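Probable quinone reductase Qor (NADPH:quinone reductase) (Zeta-crystallin homolog protein) (Mycobacterium tuberculosis, PDB 4RVU) probably catalyses the NADPH-dependent reduction of quinones, binding its dinucleotide cofactor in the cleft between its two domains. Local coordinates at residues Thr105-Ala108 and Ser109-Ala112; Asp116-Ser120 and Glu121-Ser125; Thr176-Thr179 and Ala180-Lys184; Pro253-Pro257 and Gln258-Ala262. One frame throughout, in Å; residues are numbered along the deposited sequence.

Contact 1 (Thr105-Ala108 and Ser109-Ala112)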
loop_
_atom_site.group_PDB
_atom_site.type_symbol
_atom_site.label_atom_id
_atom_site.label_comp_id
_atom_site.label_asym_id
_atom_site.label_seq_id
_atom_site.Cartn_x
_atom_site.Cartn_y
_atom_site.Cartn_z
ATOM N N THR A 105 9.011 14.532 30.509
ATOM C CA THR A 105 9.949 13.427 30.354
ATOM C C THR A 105 9.926 12.934 28.922
ATOM O O THR A 105 8.913 13.068 28.235
ATOM C CB THR A 105 9.587 12.244 31.263
ATOM O OG1 THR A 105 8.273 11.785 30.927
ATOM C CG2 THR A 105 9.633 12.656 32.729
ATOM N N ALA A 106 11.034 12.340 28.476
ATOM C CA ALA A 106 11.077 11.700 27.165
ATOM C C ALA A 106 12.083 10.556 27.181
ATOM O O ALA A 106 13.088 10.629 27.890
ATOM C CB ALA A 106 11.419 12.716 26.063
ATOM N N PRO A 107 11.824 9.499 26.397
ATOM C CA PRO A 107 12.810 8.411 26.344
ATOM C C PRO A 107 14.095 8.929 25.717
ATOM O O PRO A 107 14.023 9.552 24.657
ATOM C CB PRO A 107 12.172 7.386 25.393
ATOM C CG PRO A 107 10.725 7.815 25.217
ATOM C CD PRO A 107 10.715 9.303 25.444
ATOM N N ALA A 108 15.236 8.674 26.349
ATOM C CA ALA A 108 16.524 9.084 25.798
ATOM C C ALA A 108 16.764 8.561 24.373
ATOM O O ALA A 108 17.363 9.251 23.555
ATOM C CB ALA A 108 17.658 8.652 26.727
ATOM N N SER A 109 16.300 7.349 24.087
ATOM C CA SER A 109 16.525 6.739 22.776
ATOM C C SER A 109 15.747 7.436 21.647
ATOM O O SER A 109 16.067 7.268 20.464
ATOM C CB SER A 109 16.161 5.253 22.811
ATOM O OG SER A 109 14.800 5.086 23.162
ATOM N N LEU A 110 14.721 8.203 22.013
ATOM C CA LEU A 110 13.925 8.954 21.044
ATOM C C LEU A 110 14.064 10.458 21.277
ATOM O O LEU A 110 13.114 11.223 21.082
ATOM C CB LEU A 110 12.451 8.533 21.117
ATOM C CG LEU A 110 12.188 7.043 20.872
ATOM C CD1 LEU A 110 10.715 6.781 20.979
ATOM C CD2 LEU A 110 12.711 6.592 19.521
ATOM N N THR A 111 15.255 10.860 21.713
ATOM C CA THR A 111 15.586 12.265 21.928
ATOM C C THR A 111 16.887 12.557 21.192
ATOM O O THR A 111 17.838 11.775 21.270
ATOM C CB THR A 111 15.770 12.563 23.426
ATOM O OG1 THR A 111 14.544 12.297 24.121
ATOM C CG2 THR A 111 16.151 14.021 23.643
ATOM N N ALA A 112 16.943 13.688 20.494
ATOM C CA ALA A 112 18.154 14.072 19.770
ATOM C C ALA A 112 18.763 15.327 20.366
ATOM O O ALA A 112 18.039 16.227 20.811
ATOM C CB ALA A 112 17.839 14.308 18.295
#
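Pro-107 and Thr-111 are tied through a single backbone oxygen, and hydrogen bonding dominates this tight bend. Pro-107 O accepts two donors that approach from opposite faces of its carbonyl plane: Thr-111 OG1, 2.8 Å from Pro-107 O, and Leu-110 N, 3.0 Å from that same oxygen. Both stand well out of the plane, on its two sides, the hydroxyl by 45°. A second backbone bond runs from Thr-111 N to Ala-108 O at 3.2 Å, so two turns overlap. Threonine suits the end of the bend because its hydroxyl, set beside its own backbone N with chi1 at -61°, reaches back to the carbonyl four residues earlier.

Van der Waals contact is slighter. The methyl CB of Ala-106 lies 3.7 Å from Thr-111 OG1, and in the one apolar pair the ring atom Pro-107 CG comes to 4.4 Å from Leu-110 CD1. The ring of Pro-107 restrains the backbone where the strand ends, and the small Ala-108 fits the first position inside the bend, its methyl resting near Leu-34 and Thr-83. Leu-110 reaches Phe-283 of helix 280-295, while the buried Thr-111 packs on Leu-34 and Val-91.

Two consecutive turns of this kind make a short 3-10 turn. Here it carries the chain from strand 103-107, paired with strand 33-38, to strand 111-113, paired with strand 90-93, within the GroES-like domain of a medium-chain dehydrogenase/reductase fold.

Contact 2 (Asp116-Ser120 and Glu121-Ser125)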
loop_
_atom_site.group_PDB
_atom_site.type_symbol
_atom_site.label_atom_id
_atom_site.label_comp_id
_atom_site.label_asym_id
_atom_site.label_seq_id
_atom_site.Cartn_x
_atom_site.Cartn_y
_atom_site.Cartn_z
ATOM N N ASP A 116 24.340 23.229 17.725
ATOM C CA ASP A 116 24.532 24.518 18.377
ATOM C C ASP A 116 24.039 25.713 17.554
ATOM O O ASP A 116 23.804 26.788 18.107
ATOM C CB ASP A 116 26.000 24.711 18.760
ATOM C CG ASP A 116 26.428 23.823 19.915
ATOM O OD1 ASP A 116 25.561 23.423 20.726
ATOM O OD2 ASP A 116 27.642 23.542 20.012
ATOM N N ASP A 117 23.868 25.529 16.247
ATOM C CA ASP A 117 23.421 26.627 15.382
ATOM C C ASP A 117 21.908 26.625 15.126
ATOM O O ASP A 117 21.404 27.403 14.302
ATOM C CB ASP A 117 24.166 26.596 14.046
ATOM C CG ASP A 117 23.860 25.350 13.237
ATOM O OD1 ASP A 117 23.716 24.260 13.830
ATOM O OD2 ASP A 117 23.755 25.465 12.005
ATOM N N VAL A 118 21.184 25.754 15.827
ATOM C CA VAL A 118 19.730 25.646 15.675
ATOM C C VAL A 118 19.050 26.121 16.958
ATOM O O VAL A 118 19.386 25.653 18.059
ATOM C CB VAL A 118 19.317 24.179 15.369
ATOM C CG1 VAL A 118 17.791 24.045 15.290
ATOM C CG2 VAL A 118 19.955 23.710 14.059
ATOM N N THR A 119 18.124 27.075 16.839
ATOM C CA THR A 119 17.426 27.571 18.020
ATOM C C THR A 119 16.431 26.545 18.525
ATOM O O THR A 119 16.007 25.633 17.796
ATOM C CB THR A 119 16.648 28.877 17.776
ATOM O OG1 THR A 119 15.589 28.626 16.846
ATOM C CG2 THR A 119 17.555 29.979 17.242
ATOM N N SER A 120 16.047 26.700 19.784
ATOM C CA SER A 120 15.108 25.767 20.392
ATOM C C SER A 120 13.733 25.866 19.727
ATOM O O SER A 120 13.058 24.851 19.558
ATOM C CB SER A 120 15.024 26.020 21.894
ATOM O OG SER A 120 16.291 25.801 22.500
ATOM N N GLU A 121 13.328 27.077 19.339
ATOM C CA GLU A 121 12.066 27.270 18.622
ATOM C C GLU A 121 12.048 26.540 17.287
ATOM O O GLU A 121 11.056 25.894 16.930
ATOM C CB GLU A 121 11.828 28.750 18.324
ATOM C CG GLU A 121 11.301 29.572 19.470
ATOM C CD GLU A 121 11.011 30.990 19.023
ATOM O OE1 GLU A 121 11.568 31.413 17.983
ATOM O OE2 GLU A 121 10.241 31.683 19.713
ATOM N N VAL A 122 13.139 26.653 16.533
ATOM C CA VAL A 122 13.233 25.937 15.258
ATOM C C VAL A 122 13.234 24.424 15.476
ATOM O O VAL A 122 12.547 23.695 14.770
ATOM C CB VAL A 122 14.458 26.392 14.439
ATOM C CG1 VAL A 122 14.684 25.469 13.259
ATOM C CG2 VAL A 122 14.242 27.829 13.944
ATOM N N ALA A 123 13.978 23.947 16.469
ATOM C CA ALA A 123 13.990 22.514 16.780
ATOM C C ALA A 123 12.589 21.974 17.096
ATOM O O ALA A 123 12.210 20.887 16.645
ATOM C CB ALA A 123 14.956 22.222 17.933
ATOM N N ALA A 124 11.809 22.728 17.863
ATOM C CA ALA A 124 10.457 22.286 18.239
ATOM C C ALA A 124 9.469 22.524 17.117
ATOM O O ALA A 124 8.317 22.072 17.179
ATOM C CB ALA A 124 9.987 22.989 19.518
ATOM N N SER A 125 9.913 23.244 16.094
ATOM C CA SER A 125 9.136 23.400 14.874
ATOM C C SER A 125 9.424 22.251 13.918
ATOM O O SER A 125 8.594 21.909 13.078
ATOM C CB SER A 125 9.497 24.710 14.178
ATOM O OG SER A 125 8.973 25.828 14.865
HETATM O O HOH W 1 14.266 31.195 17.035
#
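With chi1 at 65°, Thr-119 holds OG1 between its backbone N and carbonyl carbon, and from there the hydroxyl turns to the start of the helix and accepts from Val-122 N. The bond spans 3.2 Å from Thr-119 OG1 to Val-122 N and is fairly straight, 162° at the hydrogen. This is an N-cap, for which threonine is well suited: its short side chain supplies an acceptor to a first-turn amide. Thr-119 OG1 also comes within 3.3 Å of Val-122 CG2. Water 1 links Thr-119 OG1 to Glu-121 OE1, an oxygen carried there by an extended chain.

Val-118, whose CG1 stands anti to N (chi1 177°), brings that methyl to 4.0 Å from Val-122 CG1, the two side chains crossing nearly at right angles. Its CG1 also meets Ala-123 CB at 4.3 Å, the pairing of a hydrophobic staple across the cap. Helical bonding begins with Ala-123 N on Thr-119 O, and farther on Ser-125 OG bonds Glu-121 O at 2.9 Å.

Helix 120-140 thus begins against several strands: Ala-123 and Ala-124 lie on Cys-68 of strand 67-74, Ser-120 OG bonds Glu-39 and Arg-90, and Glu-121 makes a salt bridge to Arg-306 of strand 303-308.

Contact 3 (Thr176-Thr179 and Ala180-Lys184). With NDP (NADPH dihydro-nicotinamide-adenine-dinucleotide phosphate), chain E.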
loop_
_atom_site.group_PDB
_atom_site.type_symbol
_atom_site.label_atom_id
_atom_site.label_comp_id
_atom_site.label_asym_id
_atom_site.label_seq_id
_atom_site.Cartn_x
_atom_site.Cartn_y
_atom_site.Cartn_z
ATOM N N THR A 176 -1.838 21.682 -2.576
ATOM C CA THR A 176 -3.114 22.369 -2.377
ATOM C C THR A 176 -3.043 23.256 -1.133
ATOM O O THR A 176 -2.448 22.876 -0.115
ATOM C CB THR A 176 -4.291 21.390 -2.216
ATOM O OG1 THR A 176 -4.017 20.482 -1.140
ATOM C CG2 THR A 176 -4.526 20.601 -3.510
ATOM N N VAL A 177 -3.647 24.440 -1.206
ATOM C CA VAL A 177 -3.734 25.334 -0.046
ATOM C C VAL A 177 -5.068 26.063 -0.076
ATOM O O VAL A 177 -5.760 26.033 -1.090
ATOM C CB VAL A 177 -2.603 26.386 -0.026
ATOM C CG1 VAL A 177 -1.226 25.728 -0.010
ATOM C CG2 VAL A 177 -2.745 27.319 -1.219
ATOM N N SER A 178 -5.423 26.725 1.021
ATOM C CA SER A 178 -6.732 27.366 1.125
ATOM C C SER A 178 -6.754 28.871 0.839
ATOM O O SER A 178 -7.828 29.440 0.661
ATOM C CB SER A 178 -7.355 27.111 2.495
ATOM O OG SER A 178 -6.660 27.810 3.516
ATOM N N THR A 179 -5.590 29.516 0.807
ATOM C CA THR A 179 -5.519 30.979 0.634
ATOM C C THR A 179 -4.366 31.384 -0.275
ATOM O O THR A 179 -3.404 30.631 -0.459
ATOM C CB THR A 179 -5.302 31.714 1.971
ATOM O OG1 THR A 179 -3.980 31.445 2.446
ATOM C CG2 THR A 179 -6.320 31.296 3.020
ATOM N N ALA A 180 -4.461 32.584 -0.833
ATOM C CA ALA A 180 -3.394 33.118 -1.668
ATOM C C ALA A 180 -2.115 33.372 -0.870
ATOM O O ALA A 180 -1.018 33.269 -1.427
ATOM C CB ALA A 180 -3.847 34.388 -2.387
ATOM N N GLU A 181 -2.253 33.707 0.417
ATOM C CA GLU A 181 -1.083 33.882 1.296
ATOM C C GLU A 181 -0.321 32.565 1.398
ATOM O O GLU A 181 0.911 32.528 1.290
ATOM C CB GLU A 181 -1.476 34.347 2.711
ATOM C CG GLU A 181 -0.264 34.465 3.678
ATOM C CD GLU A 181 -0.628 34.444 5.168
ATOM O OE1 GLU A 181 -1.780 34.111 5.516
ATOM O OE2 GLU A 181 0.259 34.757 5.997
ATOM N N LYS A 182 -1.066 31.484 1.608
ATOM C CA LYS A 182 -0.474 30.151 1.708
ATOM C C LYS A 182 0.110 29.699 0.375
ATOM O O LYS A 182 1.149 29.037 0.324
ATOM C CB LYS A 182 -1.507 29.150 2.234
ATOM C CG LYS A 182 -1.875 29.402 3.698
ATOM C CD LYS A 182 -2.699 28.267 4.279
ATOM C CE LYS A 182 -3.214 28.617 5.665
ATOM N NZ LYS A 182 -3.747 27.411 6.371
ATOM N N ALA A 183 -0.546 30.080 -0.713
ATOM C CA ALA A 183 -0.033 29.748 -2.034
ATOM C C ALA A 183 1.370 30.306 -2.259
ATOM O O ALA A 183 2.222 29.640 -2.846
ATOM C CB ALA A 183 -0.987 30.228 -3.114
ATOM N N LYS A 184 1.626 31.528 -1.802
ATOM C CA LYS A 184 2.957 32.098 -1.999
ATOM C C LYS A 184 4.011 31.367 -1.163
ATOM O O LYS A 184 5.105 31.087 -1.646
ATOM C CB LYS A 184 2.985 33.597 -1.678
ATOM C CG LYS A 184 4.222 34.296 -2.237
ATOM C CD LYS A 184 4.506 35.608 -1.517
ATOM C CE LYS A 184 5.334 35.385 -0.257
ATOM N NZ LYS A 184 6.802 35.285 -0.543
HETATM P PA NDP E . -0.796 21.419 9.522
HETATM O O1A NDP E . 0.147 22.494 9.982
HETATM O O2A NDP E . -0.639 20.836 8.147
HETATM O O5B NDP E . -2.303 21.954 9.684
HETATM C C5B NDP E . -3.381 21.264 9.063
HETATM C C4B NDP E . -3.623 21.901 7.705
HETATM O O4B NDP E . -4.483 21.093 6.901
HETATM C C3B NDP E . -4.325 23.240 7.838
HETATM O O3B NDP E . -3.396 24.312 8.001
HETATM C C2B NDP E . -5.103 23.356 6.543
HETATM O O2B NDP E . -4.381 24.123 5.588
HETATM C C1B NDP E . -5.270 21.927 6.050
HETATM N N9A NDP E . -6.709 21.592 6.154
HETATM C C8A NDP E . -7.511 21.246 5.134
HETATM N N7A NDP E . -8.776 21.024 5.563
HETATM C C5A NDP E . -8.796 21.240 6.889
HETATM C C6A NDP E . -9.813 21.185 7.963
HETATM N N6A NDP E . -11.092 20.845 7.690
HETATM N N1A NDP E . -9.421 21.486 9.218
HETATM C C2A NDP E . -8.150 21.825 9.496
HETATM N N3A NDP E . -7.178 21.896 8.574
HETATM C C4A NDP E . -7.431 21.619 7.274
HETATM O O3 NDP E . -0.763 20.234 10.601
HETATM P PN NDP E . 0.567 19.381 10.882
HETATM O O1N NDP E . 1.662 19.876 9.976
HETATM O O2N NDP E . 0.768 19.331 12.374
HETATM O O5D NDP E . 0.139 17.913 10.392
HETATM C C5D NDP E . -0.262 17.689 9.043
HETATM C C4D NDP E . -1.107 16.427 8.961
HETATM O O4D NDP E . -0.272 15.277 9.073
HETATM C C3D NDP E . -2.093 16.353 10.109
HETATM O O3D NDP E . -3.310 15.797 9.612
HETATM C C2D NDP E . -1.469 15.390 11.094
HETATM O O2D NDP E . -2.484 14.675 11.801
HETATM C C1D NDP E . -0.662 14.475 10.187
HETATM N N1N NDP E . 0.542 13.918 10.805
HETATM C C2N NDP E . 0.748 12.602 10.715
HETATM C C3N NDP E . 1.870 11.993 11.255
HETATM C C7N NDP E . 2.032 10.509 11.122
HETATM O O7N NDP E . 3.049 9.982 11.538
HETATM N N7N NDP E . 1.059 9.807 10.543
HETATM C C4N NDP E . 2.926 12.804 11.968
HETATM C C5N NDP E . 2.590 14.222 11.987
HETATM C C6N NDP E . 1.428 14.719 11.407
HETATM P P2B NDP E . -5.106 24.682 4.265
HETATM O O1X NDP E . -6.438 23.988 4.255
HETATM O O2X NDP E . -5.189 26.164 4.486
HETATM O O3X NDP E . -4.185 24.293 3.145
HETATM O O HOH W 2 -3.697 32.484 5.111
#
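At the carbonyl group of Thr-179, Ala-183 N approaches Thr-179 O only 18° out of the carbonyl plane, at 2.9 Å. The carboxylate of Glu-181 receives, at OE1, a hydrogen bond from water 2, which also bonds Thr-179 OG1.

That hydroxyl caps the helix by accepting from Lys-182 N, with 3.0 Å between Thr-179 OG1 and Lys-182 N. CG of the same lysine passes 3.2 Å from Thr-179 OG1, the side chains crossing at a slant. The branched Val-177 fills the angle between loop and helix: its CB sits 3.7 Å from Lys-182 CB, and its CG2 3.9 Å from Ala-183 CB. Both Val-177 and Ala-183 pack on Val-194 of strand 193-195.

Lys-182 starts beside its backbone N (chi1 -69°) and then runs extended, long enough to put NZ 2.7 Å from O2X of the 2'-phosphate of NADPH. Ser-178 OG bonds the same oxygen at a distance too short to be trusted exactly. The backbone oxygens of Arg-322 and Thr-324 also accept from Lys-182 NZ, steadying it, while Arg-322 NH2 bonds the cofactor.

Polar and basic side chains just beyond the second strand, here Ser-178 and Lys-182 after strand 172-176, meeting the 2'-phosphate are characteristic of NADP-binding Rossmann folds.

Contact 4 (Pro253-Pro257 and Gln258-Ala262)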
loop_
_atom_site.group_PDB
_atom_site.type_symbol
_atom_site.label_atom_id
_atom_site.label_comp_id
_atom_site.label_asym_id
_atom_site.label_seq_id
_atom_site.Cartn_x
_atom_site.Cartn_y
_atom_site.Cartn_z
ATOM N N PRO A 253 -13.539 7.631 5.007
ATOM C CA PRO A 253 -14.490 6.513 5.095
ATOM C C PRO A 253 -13.875 5.233 4.523
ATOM O O PRO A 253 -12.972 5.327 3.689
ATOM C CB PRO A 253 -15.665 6.979 4.222
ATOM C CG PRO A 253 -15.551 8.498 4.201
ATOM C CD PRO A 253 -14.062 8.744 4.191
ATOM N N PRO A 254 -14.342 4.060 4.981
ATOM C CA PRO A 254 -13.856 2.758 4.503
ATOM C C PRO A 254 -13.719 2.703 2.977
ATOM O O PRO A 254 -14.620 3.136 2.253
ATOM C CB PRO A 254 -14.930 1.799 5.007
ATOM C CG PRO A 254 -15.355 2.405 6.319
ATOM C CD PRO A 254 -15.312 3.908 6.085
ATOM N N VAL A 255 -12.583 2.187 2.506
ATOM C CA VAL A 255 -12.240 2.184 1.084
ATOM C C VAL A 255 -12.403 0.797 0.470
ATOM O O VAL A 255 -11.708 -0.140 0.866
ATOM C CB VAL A 255 -10.777 2.641 0.875
ATOM C CG1 VAL A 255 -10.396 2.596 -0.595
ATOM C CG2 VAL A 255 -10.556 4.060 1.456
ATOM N N ASP A 256 -13.318 0.658 -0.489
ATOM C CA ASP A 256 -13.419 -0.579 -1.271
ATOM C C ASP A 256 -12.068 -0.836 -1.932
ATOM O O ASP A 256 -11.622 -0.020 -2.734
ATOM C CB ASP A 256 -14.487 -0.411 -2.356
ATOM C CG ASP A 256 -14.698 -1.671 -3.199
ATOM O OD1 ASP A 256 -13.830 -2.564 -3.227
ATOM O OD2 ASP A 256 -15.756 -1.753 -3.855
ATOM N N PRO A 257 -11.408 -1.967 -1.599
ATOM C CA PRO A 257 -10.088 -2.234 -2.180
ATOM C C PRO A 257 -10.096 -2.246 -3.699
ATOM O O PRO A 257 -9.072 -1.933 -4.306
ATOM C CB PRO A 257 -9.747 -3.626 -1.637
ATOM C CG PRO A 257 -10.469 -3.690 -0.332
ATOM C CD PRO A 257 -11.774 -2.981 -0.589
ATOM N N GLN A 258 -11.227 -2.583 -4.315
ATOM C CA GLN A 258 -11.301 -2.555 -5.778
ATOM C C GLN A 258 -11.132 -1.152 -6.360
ATOM O O GLN A 258 -10.823 -1.002 -7.546
ATOM C CB GLN A 258 -12.586 -3.221 -6.297
ATOM C CG GLN A 258 -12.578 -4.752 -6.152
ATOM C CD GLN A 258 -11.756 -5.451 -7.226
ATOM O OE1 GLN A 258 -10.968 -4.823 -7.933
ATOM N NE2 GLN A 258 -11.956 -6.761 -7.365
ATOM N N ARG A 259 -11.331 -0.126 -5.536
ATOM C CA ARG A 259 -11.013 1.226 -5.977
ATOM C C ARG A 259 -9.529 1.354 -6.286
ATOM O O ARG A 259 -9.143 2.121 -7.166
ATOM C CB ARG A 259 -11.441 2.270 -4.936
ATOM C CG ARG A 259 -12.960 2.376 -4.787
ATOM C CD ARG A 259 -13.347 3.277 -3.626
ATOM N NE ARG A 259 -12.890 4.646 -3.838
ATOM C CZ ARG A 259 -12.837 5.572 -2.886
ATOM N NH1 ARG A 259 -13.216 5.280 -1.650
ATOM N NH2 ARG A 259 -12.399 6.788 -3.165
ATOM N N LEU A 260 -8.694 0.603 -5.570
ATOM C CA LEU A 260 -7.244 0.686 -5.772
ATOM C C LEU A 260 -6.852 0.043 -7.099
ATOM O O LEU A 260 -5.866 0.426 -7.729
ATOM C CB LEU A 260 -6.494 0.020 -4.612
ATOM C CG LEU A 260 -6.838 0.457 -3.190
ATOM C CD1 LEU A 260 -5.978 -0.293 -2.168
ATOM C CD2 LEU A 260 -6.661 1.973 -3.016
ATOM N N ASN A 261 -7.644 -0.943 -7.515
ATOM C CA ASN A 261 -7.473 -1.600 -8.793
ATOM C C ASN A 261 -7.825 -0.612 -9.906
ATOM O O ASN A 261 -7.003 -0.304 -10.751
ATOM C CB ASN A 261 -8.373 -2.846 -8.821
ATOM C CG ASN A 261 -8.280 -3.632 -10.120
ATOM O OD1 ASN A 261 -7.604 -3.233 -11.074
ATOM N ND2 ASN A 261 -8.978 -4.764 -10.165
ATOM N N ALA A 262 -9.049 -0.099 -9.876
ATOM C CA ALA A 262 -9.521 0.842 -10.881
ATOM C C ALA A 262 -8.607 2.065 -11.017
ATOM O O ALA A 262 -8.412 2.589 -12.116
ATOM C CB ALA A 262 -10.949 1.265 -10.566
HETATM O O HOH W 3 -13.290 6.508 1.100
HETATM O O HOH W 4 -15.097 3.004 -0.746
#
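Two successive turns, from Asp-256 O to Arg-259 N (2.8 Å) and from Pro-257 O to Leu-260 N (2.9 Å), wind the loop into the short helix 258-262, with both amides well above the carbonyl planes they meet.

Asp-256 reinforces the start. Its carboxylate, with CG anti to the backbone N (chi1 -178°), swings forward so that OD1 accepts from Gln-258 N at 2.8 Å, the amide standing 45° above the carboxylate plane. An acceptor reaching the amide two residues on defines an Asx turn, and Pro-257, already restricted in phi, suits the position between. The carboxylate and the Gln-258 amide group are turned 74° apart. Gln-258, bent at chi2, receives Asn-261 ND2 on OE1 at 3.0 Å from within the carbonyl plane, while its NE2 bonds Tyr-55 OH of the second subunit.

Arg-259 folds back along the loop. Its CG lies 4.0 Å from Asp-256 CB, and NH1 comes equally near Val-255 CG1, the two side chains crossing at about a right angle. Water 3, in the guanidinium plane, links NH1 to Pro-253 O; water 4 joins NH1 to Pro-254 O and Asp-256 N. Val-255, Leu-260 and Arg-259 all pack on helix 229-234, through Phe-229 and Leu-233.

Chemically, then, the aspartate's carboxylate accepts from the amide of Gln-258, and the guanidinium of Arg-259 forms a salt bridge with Asp-230 through NH2 and, through NH1 and two waters, reaches the carbonyls of Pro-253 and Pro-254. These bonds probably restrain the loop at the subunit interface, where Pro-254 packs on Pro-254 of the second subunit.

How the contacts relate
All four contacts are local bends mixing buried and open residues: contact 2 sets buried Val-118, Ala-123 and Ala-124 beside exposed Thr-119, contact 3 exposed Ala-180 and Glu-181 beside buried Val-177 and Lys-182. Contacts 1 and 2 adjoin in sequence and carry the chain from strand 103-107 through strand 111-113 into helix 120-140. Contacts 3 and 4 belong to the nucleotide-binding half, their nearest atoms about 16 Å apart. A threonine hydroxyl donates to a carbonyl in contact 1 but accepts from a first-turn amide in contacts 2 and 3; in contact 4 an aspartate carboxylate accepts from the amide two residues on. Contact 3 holds the cofactor directly, whereas contact 4, farthest from the chain centre, meets the second subunit.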